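Putative glycosidase ph117-related (Bacteroides thetaiotaomicron, PDB 5A7V) probably acts on beta-linked mannosides, as a GH130-family enzyme with mannose bound in its pocket. Local coordinates at residues T76-A81 with C144-I149; D133-L138 with W182-P187; Y157-T162 with A172-R177. One frame throughout, in Å; residues are numbered along the deposited sequence.

In the fold
Contact 3 lies within one four-stranded blade of the five-bladed propeller, and contact 2 sets the turn and helix start 133-138 against that blade's outermost strand, 183-187. Contact 1 joins the blade's inner strand to the neighbouring blade and holds residues of the mannose pocket. The centres of contacts 1 and 3, and of 2 and 3, are about 11 Å apart, those of 1 and 2 about 17 Å. Arg-148 N of contact 1 probably bonds to Thr-160 O of contact 3 at 2.9 Å. Strand 169-176 of contact 3 pairs with strand 183-187, Thr-183 N probably bonding to Thr-175 O at 2.9 Å. The side chain of Leu-138 is about 11 Å from the bound beta-mannose.

Contact 1 of 3, residues T76-A81 with C144-I149; sequences TFNPAA and CEDPRI. With MAN (alpha-D-mannopyranose), chain D; MAN (alpha-D-mannopyranose), chain E; BMA (beta-D-mannopyranose), chain C.
In the five-bladed beta-propeller of the GH130 family, Asn-78 and Asp-146 meet where the innermost strands of two four-stranded blades run side by side at the mannose pocket. The strands 76-81 and 144-149 point nearly the same way, 21° apart, and approach to 5.2 Å between axes, yet no backbone hydrogen bond crosses between them. The one direct hydrogen bond across is between side chains. Asn-78 and Asp-146 lie alongside each other, chi1 near -60° in both leaving them pointing the same way, and ND2 of Asn-78 donates to OD1 of Asp-146 at 3.0 Å. That bond is nearly straight (164°) and lies in the amide plane, but it reaches OD1 from above the carboxylate plane. The same ND2 donates to O4 of a bound alpha-mannose, also at 3.0 Å, while OD2 of Asp-146 comes within 2.7 Å of O3 of that sugar. The paired amide and carboxylate thus face two neighbouring hydroxyls of one sugar ring. A salt bridge from Arg-93 also holds OD1. Glu-145 extends its carboxylate to a second sugar site, modelled with both mannose anomers. Behind the pocket Arg-148 turns back, NH1 bonding to Asp-146 O, and its NE and NH2 bond to the carbonyls of Gly-274 and Cys-273. Farther from the sugars, the methyl of Ala-80 rests over the other strand, its CB 3.4 Å from Pro-147 O, 3.8 Å from Pro-147 CG and 3.7 Å from Ile-149 CD1. Beyond it a water accepts from Ile-149 N at 3.0 Å and, weakly, from Ala-81 N.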
loop_
_atom_site.group_PDB
_atom_site.type_symbol
_atom_site.label_atom_id
_atom_site.label_comp_id
_atom_site.label_asym_id
_atom_site.label_seq_id
_atom_site.Cartn_x
_atom_site.Cartn_y
_atom_site.Cartn_z
ATOM N N THR A 76 -9.247 8.416 -7.856
ATOM C CA THR A 76 -7.886 7.972 -8.184
ATOM C C THR A 76 -7.108 7.923 -6.859
ATOM O O THR A 76 -6.945 8.957 -6.186
ATOM C CB THR A 76 -7.177 8.926 -9.155
ATOM O OG1 THR A 76 -7.221 10.274 -8.687
ATOM C CG2 THR A 76 -7.800 8.844 -10.513
ATOM N N PHE A 77 -6.652 6.745 -6.429
ATOM C CA PHE A 77 -6.204 6.571 -5.037
ATOM C C PHE A 77 -5.218 5.403 -4.961
ATOM O O PHE A 77 -4.586 5.061 -5.964
ATOM C CB PHE A 77 -7.426 6.531 -4.056
ATOM C CG PHE A 77 -8.433 5.430 -4.268
ATOM C CD1 PHE A 77 -9.273 5.423 -5.382
ATOM C CD2 PHE A 77 -8.602 4.414 -3.322
ATOM C CE1 PHE A 77 -10.250 4.466 -5.516
ATOM C CE2 PHE A 77 -9.571 3.450 -3.441
ATOM C CZ PHE A 77 -10.409 3.469 -4.557
ATOM N N ASN A 78 -5.009 4.888 -3.758
ATOM C CA ASN A 78 -4.228 3.674 -3.417
ATOM C C ASN A 78 -3.181 3.271 -4.460
ATOM O O ASN A 78 -3.438 2.382 -5.272
ATOM C CB ASN A 78 -5.188 2.556 -3.086
ATOM C CG ASN A 78 -5.977 2.837 -1.807
ATOM O OD1 ASN A 78 -5.878 3.915 -1.219
ATOM N ND2 ASN A 78 -6.799 1.889 -1.438
ATOM N N PRO A 79 -2.039 3.968 -4.390
ATOM C CA PRO A 79 -1.033 3.868 -5.459
ATOM C C PRO A 79 0.163 3.002 -5.108
ATOM O O PRO A 79 0.579 2.909 -3.950
ATOM C CB PRO A 79 -0.555 5.319 -5.577
ATOM C CG PRO A 79 -0.585 5.799 -4.165
ATOM C CD PRO A 79 -1.769 5.145 -3.549
ATOM N N ALA A 80 0.758 2.375 -6.137
ATOM C CA ALA A 80 2.123 1.835 -6.043
ATOM C C ALA A 80 3.085 2.919 -6.500
ATOM O O ALA A 80 2.709 3.803 -7.276
ATOM C CB ALA A 80 2.270 0.632 -6.954
ATOM N N ALA A 81 4.348 2.803 -6.094
ATOM C CA ALA A 81 5.370 3.728 -6.521
ATOM C C ALA A 81 6.677 2.994 -6.635
ATOM O O ALA A 81 6.988 2.131 -5.828
ATOM C CB ALA A 81 5.491 4.930 -5.609
ATOM N N CYS A 144 -8.634 -4.650 -10.737
ATOM C CA CYS A 144 -7.289 -4.852 -10.185
ATOM C C CYS A 144 -7.018 -3.669 -9.275
ATOM O O CYS A 144 -6.951 -2.528 -9.726
ATOM C CB CYS A 144 -6.263 -4.926 -11.326
ATOM S SG CYS A 144 -6.732 -6.090 -12.630
ATOM N N GLU A 145 -6.870 -3.949 -7.975
ATOM C CA GLU A 145 -6.875 -2.910 -6.937
ATOM C C GLU A 145 -5.560 -2.846 -6.172
ATOM O O GLU A 145 -4.849 -3.860 -6.027
ATOM C CB GLU A 145 -7.952 -3.185 -5.876
ATOM C CG GLU A 145 -9.324 -3.447 -6.431
ATOM C CD GLU A 145 -10.341 -3.884 -5.404
ATOM O OE1 GLU A 145 -9.948 -4.414 -4.322
ATOM O OE2 GLU A 145 -11.581 -3.797 -5.700
ATOM N N ASP A 146 -5.232 -1.681 -5.653
ATOM C CA ASP A 146 -4.297 -1.546 -4.533
ATOM C C ASP A 146 -2.914 -2.186 -4.772
ATOM O O ASP A 146 -2.454 -3.051 -4.021
ATOM C CB ASP A 146 -4.893 -2.075 -3.227
ATOM C CG ASP A 146 -6.197 -1.406 -2.774
ATOM O OD1 ASP A 146 -6.606 -0.409 -3.370
ATOM O OD2 ASP A 146 -6.741 -1.949 -1.776
ATOM N N PRO A 147 -2.240 -1.718 -5.833
ATOM C CA PRO A 147 -0.930 -2.310 -6.170
ATOM C C PRO A 147 0.163 -1.894 -5.212
ATOM O O PRO A 147 0.185 -0.775 -4.702
ATOM C CB PRO A 147 -0.645 -1.754 -7.581
ATOM C CG PRO A 147 -1.307 -0.384 -7.529
ATOM C CD PRO A 147 -2.592 -0.622 -6.743
ATOM N N ARG A 148 1.128 -2.798 -5.006
ATOM C CA ARG A 148 2.404 -2.448 -4.406
ATOM C C ARG A 148 3.486 -2.991 -5.355
ATOM O O ARG A 148 3.321 -4.096 -5.877
ATOM C CB ARG A 148 2.639 -3.076 -3.044
ATOM C CG ARG A 148 1.883 -2.391 -1.926
ATOM C CD ARG A 148 0.728 -3.101 -1.531
ATOM N NE ARG A 148 0.105 -2.688 -0.255
ATOM C CZ ARG A 148 -1.197 -2.689 -0.135
ATOM N NH1 ARG A 148 -1.974 -2.968 -1.123
ATOM N NH2 ARG A 148 -1.735 -2.303 1.013
ATOM N N ILE A 149 4.544 -2.197 -5.564
ATOM C CA ILE A 149 5.600 -2.615 -6.533
ATOM C C ILE A 149 6.962 -2.552 -5.849
ATOM O O ILE A 149 7.307 -1.586 -5.164
ATOM C CB ILE A 149 5.608 -1.747 -7.795
ATOM C CG1 ILE A 149 4.312 -1.996 -8.589
ATOM C CG2 ILE A 149 6.832 -2.039 -8.667
ATOM C CD1 ILE A 149 4.010 -1.047 -9.735
HETATM C C1 MAN D . -13.359 -3.404 0.168
HETATM C C2 MAN D . -12.373 -2.319 0.068
HETATM C C3 MAN D . -12.517 -1.816 -1.351
HETATM C C4 MAN D . -12.405 -2.896 -2.419
HETATM C C5 MAN D . -13.255 -4.106 -2.076
HETATM C C6 MAN D . -12.819 -5.355 -2.812
HETATM O O1 MAN D . -14.688 -3.048 0.216
HETATM O O2 MAN D . -11.030 -2.766 0.208
HETATM O O3 MAN D . -11.548 -0.813 -1.689
HETATM O O4 MAN D . -12.850 -2.376 -3.686
HETATM O O5 MAN D . -13.169 -4.440 -0.704
HETATM O O6 MAN D . -11.455 -5.709 -2.554
HETATM C C1 MAN E . -9.435 -1.729 2.711
HETATM C C2 MAN E . -8.153 -1.350 1.938
HETATM C C3 MAN E . -8.323 -0.358 0.771
HETATM C C4 MAN E . -9.271 0.795 1.151
HETATM C C5 MAN E . -9.833 0.662 2.579
HETATM C C6 MAN E . -10.908 1.727 2.893
HETATM O O1 MAN E . -9.141 -2.196 4.137
HETATM O O2 MAN E . -7.628 -2.588 1.440
HETATM O O3 MAN E . -8.858 -0.965 -0.389
HETATM O O4 MAN E . -8.536 1.986 0.961
HETATM O O5 MAN E . -10.420 -0.674 2.678
HETATM O O6 MAN E . -12.030 1.545 2.018
HETATM C C1 BMA C . -13.345 -3.246 0.250
HETATM C C2 BMA C . -12.459 -2.062 -0.152
HETATM C C3 BMA C . -12.680 -1.761 -1.617
HETATM C C4 BMA C . -12.466 -3.012 -2.447
HETATM C C5 BMA C . -13.201 -4.220 -1.854
HETATM C C6 BMA C . -12.873 -5.518 -2.567
HETATM O O1 BMA C . -13.296 -3.620 1.618
HETATM O O2 BMA C . -11.073 -2.387 0.026
HETATM O O3 BMA C . -11.834 -0.654 -2.111
HETATM O O4 BMA C . -12.957 -2.733 -3.769
HETATM O O5 BMA C . -12.918 -4.419 -0.450
HETATM O O6 BMA C . -11.476 -5.827 -2.547
HETATM O O HOH W 1 4.344 0.276 -3.961
#

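Contact 2 of 3, residues D133-L138 with W182-P187; sequences DTQKKL and WTKHGP
Lys-184 and Asp-133 form a salt bridge, NZ meeting OD2 at 2.8 Å on the syn lone pair, the side facing the other carboxylate oxygen. The ammonium is also held by the carboxylate of Glu-139 and the carbonyl of Tyr-129, and it makes a cation-pi contact with Phe-128. The lysine chain is fully extended beyond CG, which carries NZ past Gln-135 to the acids, crossing Asp-133 at about a right angle. The other oxygen of Asp-133, OD1, accepts from the backbone N of Gln-135 at 2.9 Å, an Asx turn just ahead of helix 136-139, with Gln-135 as its N-cap. This short helix leans on strand 183-187, the outermost strand of a propeller blade. Gln-135, bent at chi2 (-53°), slides past the Lys-184 side chain in the opposite direction, CG 3.8 Å from Lys-184 CB. Its amide lies against Gly-186, with OE1 3.3 Å from Gly-186 CA. Each end of that amide has a partner: NE2 donates to Thr-134 OG1 at 2.9 Å, and OE1 accepts from Gln-163 NE2. A water joins Thr-134 OG1 to the strand, donating to Lys-184 O at 2.8 Å. Leu-138 CD1 packs on Pro-187 CG, 3.7 Å away.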
loop_
_atom_site.group_PDB
_atom_site.type_symbol
_atom_site.label_atom_id
_atom_site.label_comp_id
_atom_site.label_asym_id
_atom_site.label_seq_id
_atom_site.Cartn_x
_atom_site.Cartn_y
_atom_site.Cartn_z
ATOM N N ASP A 133 -8.313 -12.948 -20.370
ATOM C CA ASP A 133 -7.066 -13.554 -19.986
ATOM C C ASP A 133 -7.323 -14.660 -18.947
ATOM O O ASP A 133 -8.486 -14.994 -18.633
ATOM C CB ASP A 133 -6.062 -12.452 -19.550
ATOM C CG ASP A 133 -6.472 -11.697 -18.280
ATOM O OD1 ASP A 133 -7.191 -12.282 -17.455
ATOM O OD2 ASP A 133 -6.013 -10.542 -18.179
ATOM N N THR A 134 -6.241 -15.263 -18.464
ATOM C CA THR A 134 -6.319 -16.384 -17.544
ATOM C C THR A 134 -7.031 -16.018 -16.220
ATOM O O THR A 134 -7.466 -16.904 -15.490
ATOM C CB THR A 134 -4.913 -16.887 -17.191
ATOM O OG1 THR A 134 -4.159 -15.780 -16.694
ATOM C CG2 THR A 134 -4.223 -17.532 -18.350
ATOM N N GLN A 135 -7.093 -14.718 -15.895
ATOM C CA GLN A 135 -7.626 -14.254 -14.593
ATOM C C GLN A 135 -9.051 -13.730 -14.685
ATOM O O GLN A 135 -9.536 -13.171 -13.675
ATOM C CB GLN A 135 -6.696 -13.189 -13.991
ATOM C CG GLN A 135 -5.257 -13.664 -13.876
ATOM C CD GLN A 135 -5.102 -15.001 -13.143
ATOM O OE1 GLN A 135 -5.597 -15.203 -12.026
ATOM N NE2 GLN A 135 -4.422 -15.939 -13.800
ATOM N N LYS A 136 -9.756 -13.901 -15.790
ATOM C CA LYS A 136 -11.024 -13.215 -15.960
ATOM C C LYS A 136 -12.059 -13.630 -14.920
ATOM O O LYS A 136 -12.828 -12.764 -14.464
ATOM C CB LYS A 136 -11.547 -13.373 -17.401
ATOM C CG LYS A 136 -11.937 -14.746 -17.819
ATOM C CD LYS A 136 -12.616 -14.699 -19.215
ATOM C CE LYS A 136 -13.280 -16.001 -19.593
ATOM N NZ LYS A 136 -14.378 -15.803 -20.601
ATOM N N LYS A 137 -12.083 -14.874 -14.463
ATOM C CA LYS A 137 -13.094 -15.272 -13.460
ATOM C C LYS A 137 -12.826 -14.633 -12.087
ATOM O O LYS A 137 -13.728 -14.483 -11.234
ATOM C CB LYS A 137 -13.141 -16.770 -13.295
ATOM C CG LYS A 137 -13.698 -17.493 -14.526
ATOM C CD LYS A 137 -13.941 -18.962 -14.241
ATOM C CE LYS A 137 -14.542 -19.660 -15.471
ATOM N NZ LYS A 137 -14.711 -21.121 -15.272
ATOM N N LEU A 138 -11.583 -14.215 -11.871
ATOM C CA LEU A 138 -11.162 -13.650 -10.586
ATOM C C LEU A 138 -11.142 -12.110 -10.560
ATOM O O LEU A 138 -11.130 -11.535 -9.460
ATOM C CB LEU A 138 -9.745 -14.183 -10.223
ATOM C CG LEU A 138 -9.593 -15.697 -10.313
ATOM C CD1 LEU A 138 -8.188 -16.106 -9.899
ATOM C CD2 LEU A 138 -10.600 -16.452 -9.452
ATOM N N TRP A 182 2.653 -6.356 -18.610
ATOM C CA TRP A 182 2.521 -7.124 -17.375
ATOM C C TRP A 182 2.062 -8.553 -17.659
ATOM O O TRP A 182 1.087 -8.777 -18.394
ATOM C CB TRP A 182 1.515 -6.445 -16.415
ATOM C CG TRP A 182 1.992 -5.168 -15.864
ATOM C CD1 TRP A 182 1.706 -3.922 -16.332
ATOM C CD2 TRP A 182 2.809 -4.988 -14.712
ATOM N NE1 TRP A 182 2.327 -2.958 -15.552
ATOM C CE2 TRP A 182 3.000 -3.595 -14.541
ATOM C CE3 TRP A 182 3.406 -5.868 -13.802
ATOM C CZ2 TRP A 182 3.776 -3.071 -13.504
ATOM C CZ3 TRP A 182 4.174 -5.368 -12.796
ATOM C CH2 TRP A 182 4.386 -3.968 -12.660
ATOM N N THR A 183 2.697 -9.511 -16.985
ATOM C CA THR A 183 2.223 -10.908 -17.002
ATOM C C THR A 183 1.546 -11.197 -15.654
ATOM O O THR A 183 2.178 -10.981 -14.610
ATOM C CB THR A 183 3.358 -11.897 -17.286
ATOM O OG1 THR A 183 3.945 -11.586 -18.544
ATOM C CG2 THR A 183 2.835 -13.318 -17.213
ATOM N N LYS A 184 0.288 -11.665 -15.729
ATOM C CA LYS A 184 -0.525 -12.018 -14.551
ATOM C C LYS A 184 -0.220 -13.466 -14.186
ATOM O O LYS A 184 -0.368 -14.368 -15.008
ATOM C CB LYS A 184 -2.023 -11.837 -14.828
ATOM C CG LYS A 184 -2.388 -10.380 -15.066
ATOM C CD LYS A 184 -3.883 -10.246 -15.375
ATOM C CE LYS A 184 -4.227 -8.831 -15.764
ATOM N NZ LYS A 184 -5.684 -8.726 -16.077
ATOM N N HIS A 185 0.213 -13.673 -12.945
ATOM C CA HIS A 185 0.529 -15.017 -12.451
ATOM C C HIS A 185 -0.556 -15.635 -11.589
ATOM O O HIS A 185 -0.468 -16.810 -11.229
ATOM C CB HIS A 185 1.881 -15.065 -11.760
ATOM C CG HIS A 185 3.018 -14.915 -12.707
ATOM N ND1 HIS A 185 3.668 -16.008 -13.217
ATOM C CD2 HIS A 185 3.598 -13.828 -13.261
ATOM C CE1 HIS A 185 4.599 -15.603 -14.051
ATOM N NE2 HIS A 185 4.602 -14.289 -14.074
ATOM N N GLY A 186 -1.587 -14.873 -11.280
ATOM C CA GLY A 186 -2.695 -15.356 -10.459
ATOM C C GLY A 186 -2.466 -15.198 -8.950
ATOM O O GLY A 186 -1.480 -14.599 -8.506
ATOM N N PRO A 187 -3.409 -15.734 -8.170
ATOM C CA PRO A 187 -3.326 -15.630 -6.706
ATOM C C PRO A 187 -1.982 -16.069 -6.139
ATOM O O PRO A 187 -1.446 -17.149 -6.501
ATOM C CB PRO A 187 -4.498 -16.502 -6.239
ATOM C CG PRO A 187 -5.495 -16.432 -7.365
ATOM C CD PRO A 187 -4.645 -16.419 -8.622
HETATM O O HOH W 2 -1.647 -16.125 -16.842
#

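Contact 3 of 3, residues Y157-T162 with A172-R177; sequences YVMTYT and AIATSR. With SO4 (sulfate ion), chain H.
The Tyr-161 ring has the methyl of Ala-172 over one face, a CH-pi contact with CB 4.2 Å from the ring centroid and displaced toward the rim. At its edge lies the carbonyl carbon of Ile-173, and CE1 also touches the Ala-174 methyl obliquely. Chi1 of 72° sets CG between the backbone N and the carbonyl carbon, which folds the ring across toward strand 172-176. Its OH accepts a hydrogen bond from a water that also donates to Ile-173 O, and is hydrogen-bonded to Glu-139; Phe-128 meets the ring edge-to-face. The Tyr-157 ring presents its edge to the carbonyls of Ser-176 and Arg-177, with CE2 3.5 Å from Arg-177 O, while its OH bonds to Leu-83 O and His-84. A sulfate, probably from the crystallisation liquor, sits at the edge of the Arg-177 guanidinium: NE donates to O2 at 2.8 Å, and NH2 to O4 at 2.9 Å and also to Glu-154 O. On the opposite face of the sheet from the tyrosines, Ile-173 bridges two neighbours, its CG2 3.9 Å from Val-158 CG1 and its CD1 3.7 Å from Thr-160 CG2. Six backbone bonds, paired at Tyr-157/Ser-176, Met-159/Ala-174 and Tyr-161/Ala-172, knit the strands; the Met-159 N bond to Ala-174 O is nearly straight (169°). This is the antiparallel beta hairpin that forms the two middle strands of a four-stranded propeller blade.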
loop_
_atom_site.group_PDB
_atom_site.type_symbol
_atom_site.label_atom_id
_atom_site.label_comp_id
_atom_site.label_asym_id
_atom_site.label_seq_id
_atom_site.Cartn_x
_atom_site.Cartn_y
_atom_site.Cartn_z
ATOM N N TYR A 157 10.281 -6.060 -12.054
ATOM C CA TYR A 157 9.259 -5.481 -11.171
ATOM C C TYR A 157 8.245 -6.546 -10.827
ATOM O O TYR A 157 7.694 -7.252 -11.699
ATOM C CB TYR A 157 8.600 -4.283 -11.855
ATOM C CG TYR A 157 9.543 -3.145 -12.105
ATOM C CD1 TYR A 157 9.824 -2.195 -11.120
ATOM C CD2 TYR A 157 10.166 -2.967 -13.351
ATOM C CE1 TYR A 157 10.673 -1.124 -11.335
ATOM C CE2 TYR A 157 11.056 -1.911 -13.546
ATOM C CZ TYR A 157 11.313 -0.995 -12.544
ATOM O OH TYR A 157 12.209 0.044 -12.794
ATOM N N VAL A 158 7.923 -6.590 -9.516
ATOM C CA VAL A 158 6.987 -7.522 -8.959
ATOM C C VAL A 158 5.866 -6.694 -8.283
ATOM O O VAL A 158 6.141 -5.922 -7.350
ATOM C CB VAL A 158 7.625 -8.480 -7.941
ATOM C CG1 VAL A 158 6.623 -9.499 -7.416
ATOM C CG2 VAL A 158 8.798 -9.205 -8.590
ATOM N N MET A 159 4.642 -6.878 -8.802
ATOM C CA MET A 159 3.427 -6.174 -8.308
ATOM C C MET A 159 2.579 -7.152 -7.531
ATOM O O MET A 159 2.206 -8.226 -8.048
ATOM C CB MET A 159 2.551 -5.692 -9.462
ATOM C CG MET A 159 1.271 -4.972 -9.030
ATOM S SD MET A 159 -0.010 -4.837 -10.270
ATOM C CE MET A 159 0.814 -3.750 -11.431
ATOM N N THR A 160 2.226 -6.769 -6.297
ATOM C CA THR A 160 1.165 -7.452 -5.574
ATOM C C THR A 160 -0.114 -6.555 -5.704
ATOM O O THR A 160 -0.018 -5.327 -5.744
ATOM C CB THR A 160 1.505 -7.627 -4.104
ATOM O OG1 THR A 160 1.615 -6.348 -3.481
ATOM C CG2 THR A 160 2.826 -8.407 -3.896
ATOM N N TYR A 161 -1.245 -7.182 -5.873
ATOM C CA TYR A 161 -2.517 -6.420 -6.029
ATOM C C TYR A 161 -3.687 -7.314 -5.673
ATOM O O TYR A 161 -3.518 -8.513 -5.436
ATOM C CB TYR A 161 -2.618 -5.890 -7.469
ATOM C CG TYR A 161 -2.907 -6.942 -8.529
ATOM C CD1 TYR A 161 -1.862 -7.761 -9.037
ATOM C CD2 TYR A 161 -4.142 -7.080 -9.039
ATOM C CE1 TYR A 161 -2.104 -8.723 -9.967
ATOM C CE2 TYR A 161 -4.443 -8.045 -9.994
ATOM C CZ TYR A 161 -3.387 -8.884 -10.500
ATOM O OH TYR A 161 -3.655 -9.793 -11.523
ATOM N N THR A 162 -4.887 -6.704 -5.559
ATOM C CA THR A 162 -6.087 -7.461 -5.303
ATOM C C THR A 162 -6.896 -7.719 -6.578
ATOM O O THR A 162 -7.195 -6.762 -7.326
ATOM C CB THR A 162 -7.023 -6.683 -4.342
ATOM O OG1 THR A 162 -6.249 -6.225 -3.237
ATOM C CG2 THR A 162 -8.119 -7.594 -3.854
ATOM N N ALA A 172 -2.844 -11.228 -5.475
ATOM C CA ALA A 172 -2.259 -11.790 -6.706
ATOM C C ALA A 172 -0.982 -11.091 -7.075
ATOM O O ALA A 172 -0.622 -10.061 -6.548
ATOM C CB ALA A 172 -3.268 -11.721 -7.841
ATOM N N ILE A 173 -0.249 -11.699 -8.038
ATOM C CA ILE A 173 1.088 -11.237 -8.450
ATOM C C ILE A 173 1.103 -10.998 -9.963
ATOM O O ILE A 173 0.562 -11.830 -10.738
ATOM C CB ILE A 173 2.206 -12.250 -8.085
ATOM C CG1 ILE A 173 2.140 -12.740 -6.641
ATOM C CG2 ILE A 173 3.561 -11.676 -8.433
ATOM C CD1 ILE A 173 2.393 -11.651 -5.586
ATOM N N ALA A 174 1.721 -9.911 -10.352
ATOM C CA ALA A 174 2.046 -9.677 -11.787
ATOM C C ALA A 174 3.478 -9.187 -11.858
ATOM O O ALA A 174 4.010 -8.605 -10.923
ATOM C CB ALA A 174 1.097 -8.638 -12.393
ATOM N N THR A 175 4.128 -9.484 -13.009
ATOM C CA THR A 175 5.509 -9.078 -13.192
ATOM C C THR A 175 5.730 -8.374 -14.522
ATOM O O THR A 175 4.952 -8.564 -15.482
ATOM C CB THR A 175 6.498 -10.270 -13.092
ATOM O OG1 THR A 175 6.252 -11.197 -14.139
ATOM C CG2 THR A 175 6.366 -10.993 -11.740
ATOM N N SER A 176 6.764 -7.559 -14.560
ATOM C CA SER A 176 7.090 -6.751 -15.765
ATOM C C SER A 176 8.530 -6.286 -15.700
ATOM O O SER A 176 9.063 -6.090 -14.605
ATOM C CB SER A 176 6.156 -5.520 -15.844
ATOM O OG SER A 176 6.491 -4.657 -16.926
ATOM N N ARG A 177 9.147 -6.060 -16.864
ATOM C CA ARG A 177 10.448 -5.391 -16.894
ATOM C C ARG A 177 10.340 -3.875 -17.151
ATOM O O ARG A 177 11.277 -3.128 -16.871
ATOM C CB ARG A 177 11.385 -6.045 -17.935
ATOM C CG ARG A 177 11.675 -7.494 -17.562
ATOM C CD ARG A 177 12.882 -8.025 -18.259
ATOM N NE ARG A 177 14.076 -7.357 -17.783
ATOM C CZ ARG A 177 14.745 -7.658 -16.674
ATOM N NH1 ARG A 177 14.385 -8.669 -15.867
ATOM N NH2 ARG A 177 15.784 -6.918 -16.384
HETATM S S SO4 H . 15.315 -4.278 -19.224
HETATM O O1 SO4 H . 16.428 -3.763 -20.067
HETATM O O2 SO4 H . 14.909 -5.596 -19.771
HETATM O O3 SO4 H . 14.122 -3.390 -19.277
HETATM O O4 SO4 H . 15.770 -4.409 -17.817
HETATM O O HOH W 3 -2.137 -12.096 -11.355
#